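Local coordinates for alpha-ketoglutarate-dependent 2,4-dichlorophenoxyacetate dioxygenase (PDB 5BKE), which probably acts as a 2-oxoglutarate-dependent dioxygenase of the TfdA family, oxidising aryloxyalkanoate herbicides at a single metal centre, at residues C[126-131]-C[279-284]. Sequence-based numbering, arbitrary orientation.
Sequences KFSLLS and RATVAG. With OGA (N-oxalylglycine), chain O.
Leu130 and Arg279 touch because both first torsions swing CG anti to the backbone N (chi1 -165° and -168°), and on this non-hydrogen-bonded pair Leu130 CD1 settles 3.9 Å from Arg279 CB. The arginine chain then bends at chi3 (91°), which carries the guanidinium back over Ser128, whose OG lies over one of its faces. Two nitrogens, NE and NH2, grip the single atom Thr281 OG1 side-on and in the guanidinium plane, the NE bond being 2.9 Å long; Thr281 OG1 in turn bonds Asn86. With its rotation fixed in this way, the group presents NH1 to O1 of N-oxalylglycine at 2.8 Å, while Leu130 CD2 packs 3.8 Å from O4 at the inhibitor's other end. Ser128 OG is hydrogen-bonded to Asp117, a manganese ligand, which places Ser128 in the second shell of the metal site. The frame is the double-stranded beta-helix (jelly-roll) core of the TauD/TfdA dioxygenases, in which strand 127-132 lies between strands 276-281 and 254-258, antiparallel to both. Leu129 and Ala280 form a hydrogen-bonded pair, Leu129 N to Ala280 O at 2.8 Å and Ala280 N to Leu129 O at 2.9 Å. Val282 N gives a nearly straight bond to Phe127 O, and Lys126 N reaches Val282 O. Leu129 and Ala280 line the face opposite Ser128 and Arg279, where Leu129 CD1 also meets Val282 CG2 at 4.1 Å, and helix 52-59 packs against Leu129 and Ala280 there.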
loop_
_atom_site.group_PDB
_atom_site.type_symbol
_atom_site.label_atom_id
_atom_site.label_comp_id
_atom_site.label_asym_id
_atom_site.label_seq_id
_atom_site.Cartn_x
_atom_site.Cartn_y
_atom_site.Cartn_z
ATOM N N LYS C 126 -35.843 -5.282 21.991
ATOM C CA LYS C 126 -35.310 -5.251 20.646
ATOM C C LYS C 126 -35.647 -3.884 20.010
ATOM O O LYS C 126 -34.843 -2.948 20.109
ATOM C CB LYS C 126 -35.879 -6.431 19.848
ATOM C CG LYS C 126 -35.173 -6.732 18.541
ATOM C CD LYS C 126 -35.786 -7.958 17.882
ATOM C CE LYS C 126 -35.653 -7.900 16.364
ATOM N NZ LYS C 126 -36.270 -9.076 15.689
ATOM N N PHE C 127 -36.833 -3.751 19.408
ATOM C CA PHE C 127 -37.232 -2.491 18.756
ATOM C C PHE C 127 -38.230 -1.712 19.589
ATOM O O PHE C 127 -39.097 -2.304 20.254
ATOM C CB PHE C 127 -37.851 -2.726 17.366
ATOM C CG PHE C 127 -36.936 -3.406 16.369
ATOM C CD1 PHE C 127 -35.545 -3.410 16.523
ATOM C CD2 PHE C 127 -37.480 -4.011 15.240
ATOM C CE1 PHE C 127 -34.727 -4.031 15.589
ATOM C CE2 PHE C 127 -36.662 -4.630 14.293
ATOM C CZ PHE C 127 -35.284 -4.646 14.476
ATOM N N SER C 128 -38.105 -0.393 19.541
ATOM C CA SER C 128 -39.126 0.527 20.024
ATOM C C SER C 128 -39.673 1.364 18.871
ATOM O O SER C 128 -38.909 1.836 18.016
ATOM C CB SER C 128 -38.554 1.455 21.078
ATOM O OG SER C 128 -38.074 0.745 22.204
ATOM N N LEU C 129 -40.989 1.562 18.859
ATOM C CA LEU C 129 -41.666 2.254 17.751
ATOM C C LEU C 129 -42.515 3.411 18.275
ATOM O O LEU C 129 -43.532 3.181 18.932
ATOM C CB LEU C 129 -42.537 1.275 16.958
ATOM C CG LEU C 129 -41.875 0.087 16.259
ATOM C CD1 LEU C 129 -41.559 -1.086 17.182
ATOM C CD2 LEU C 129 -42.783 -0.362 15.133
ATOM N N LEU C 130 -42.108 4.644 17.964
ATOM C CA LEU C 130 -42.742 5.841 18.522
ATOM C C LEU C 130 -43.557 6.651 17.509
ATOM O O LEU C 130 -43.037 7.105 16.479
ATOM C CB LEU C 130 -41.698 6.724 19.209
ATOM C CG LEU C 130 -42.186 7.824 20.155
ATOM C CD1 LEU C 130 -42.901 7.221 21.352
ATOM C CD2 LEU C 130 -41.020 8.681 20.619
ATOM N N SER C 131 -44.837 6.831 17.835
ATOM C CA SER C 131 -45.790 7.545 16.992
ATOM C C SER C 131 -46.171 8.885 17.625
ATOM O O SER C 131 -46.463 8.955 18.821
ATOM C CB SER C 131 -47.013 6.666 16.760
ATOM O OG SER C 131 -48.066 7.359 16.133
ATOM N N ARG C 279 -45.754 4.475 22.208
ATOM C CA ARG C 279 -44.689 3.527 21.847
ATOM C C ARG C 279 -45.185 2.074 21.787
ATOM O O ARG C 279 -45.909 1.632 22.671
ATOM C CB ARG C 279 -43.520 3.643 22.850
ATOM C CG ARG C 279 -42.232 2.935 22.434
ATOM C CD ARG C 279 -41.138 3.068 23.484
ATOM N NE ARG C 279 -41.164 1.962 24.437
ATOM C CZ ARG C 279 -40.530 1.928 25.613
ATOM N NH1 ARG C 279 -39.796 2.949 26.042
ATOM N NH2 ARG C 279 -40.637 0.847 26.378
ATOM N N ALA C 280 -44.809 1.350 20.738
ATOM C CA ALA C 280 -44.888 -0.113 20.750
ATOM C C ALA C 280 -43.486 -0.662 21.007
ATOM O O ALA C 280 -42.491 -0.132 20.476
ATOM C CB ALA C 280 -45.451 -0.649 19.446
ATOM N N THR C 281 -43.406 -1.704 21.827
ATOM C CA THR C 281 -42.118 -2.317 22.177
ATOM C C THR C 281 -42.090 -3.805 21.838
ATOM O O THR C 281 -42.978 -4.564 22.243
ATOM C CB THR C 281 -41.743 -2.077 23.651
ATOM O OG1 THR C 281 -42.030 -0.717 23.990
ATOM C CG2 THR C 281 -40.258 -2.313 23.871
ATOM N N VAL C 282 -41.075 -4.194 21.074
ATOM C CA VAL C 282 -40.861 -5.586 20.701
ATOM C C VAL C 282 -39.866 -6.175 21.684
ATOM O O VAL C 282 -38.760 -5.637 21.846
ATOM C CB VAL C 282 -40.315 -5.724 19.267
ATOM C CG1 VAL C 282 -40.127 -7.193 18.887
ATOM C CG2 VAL C 282 -41.234 -5.027 18.277
ATOM N N ALA C 283 -40.266 -7.271 22.336
ATOM C CA ALA C 283 -39.432 -7.964 23.324
ATOM C C ALA C 283 -38.111 -8.401 22.717
ATOM O O ALA C 283 -38.058 -8.751 21.543
ATOM C CB ALA C 283 -40.172 -9.181 23.881
ATOM N N GLY C 284 -37.057 -8.393 23.526
ATOM C CA GLY C 284 -35.772 -8.997 23.145
ATOM C C GLY C 284 -35.818 -10.520 23.114
ATOM O O GLY C 284 -36.683 -11.128 23.739
HETATM C C1 OGA O . -39.367 6.221 24.547
HETATM C C2 OGA O . -38.706 7.495 24.730
HETATM C C4 OGA O . -38.744 9.899 24.216
HETATM C C5 OGA O . -39.776 10.825 23.633
HETATM O O1 OGA O . -38.708 5.187 24.819
HETATM O O2 OGA O . -40.532 6.210 24.091
HETATM O "O2'" OGA O . -37.742 7.544 25.488
HETATM O O3 OGA O . -40.910 10.822 24.166
HETATM N N1 OGA O . -39.170 8.521 24.031
HETATM O O4 OGA O . -39.465 11.533 22.648
#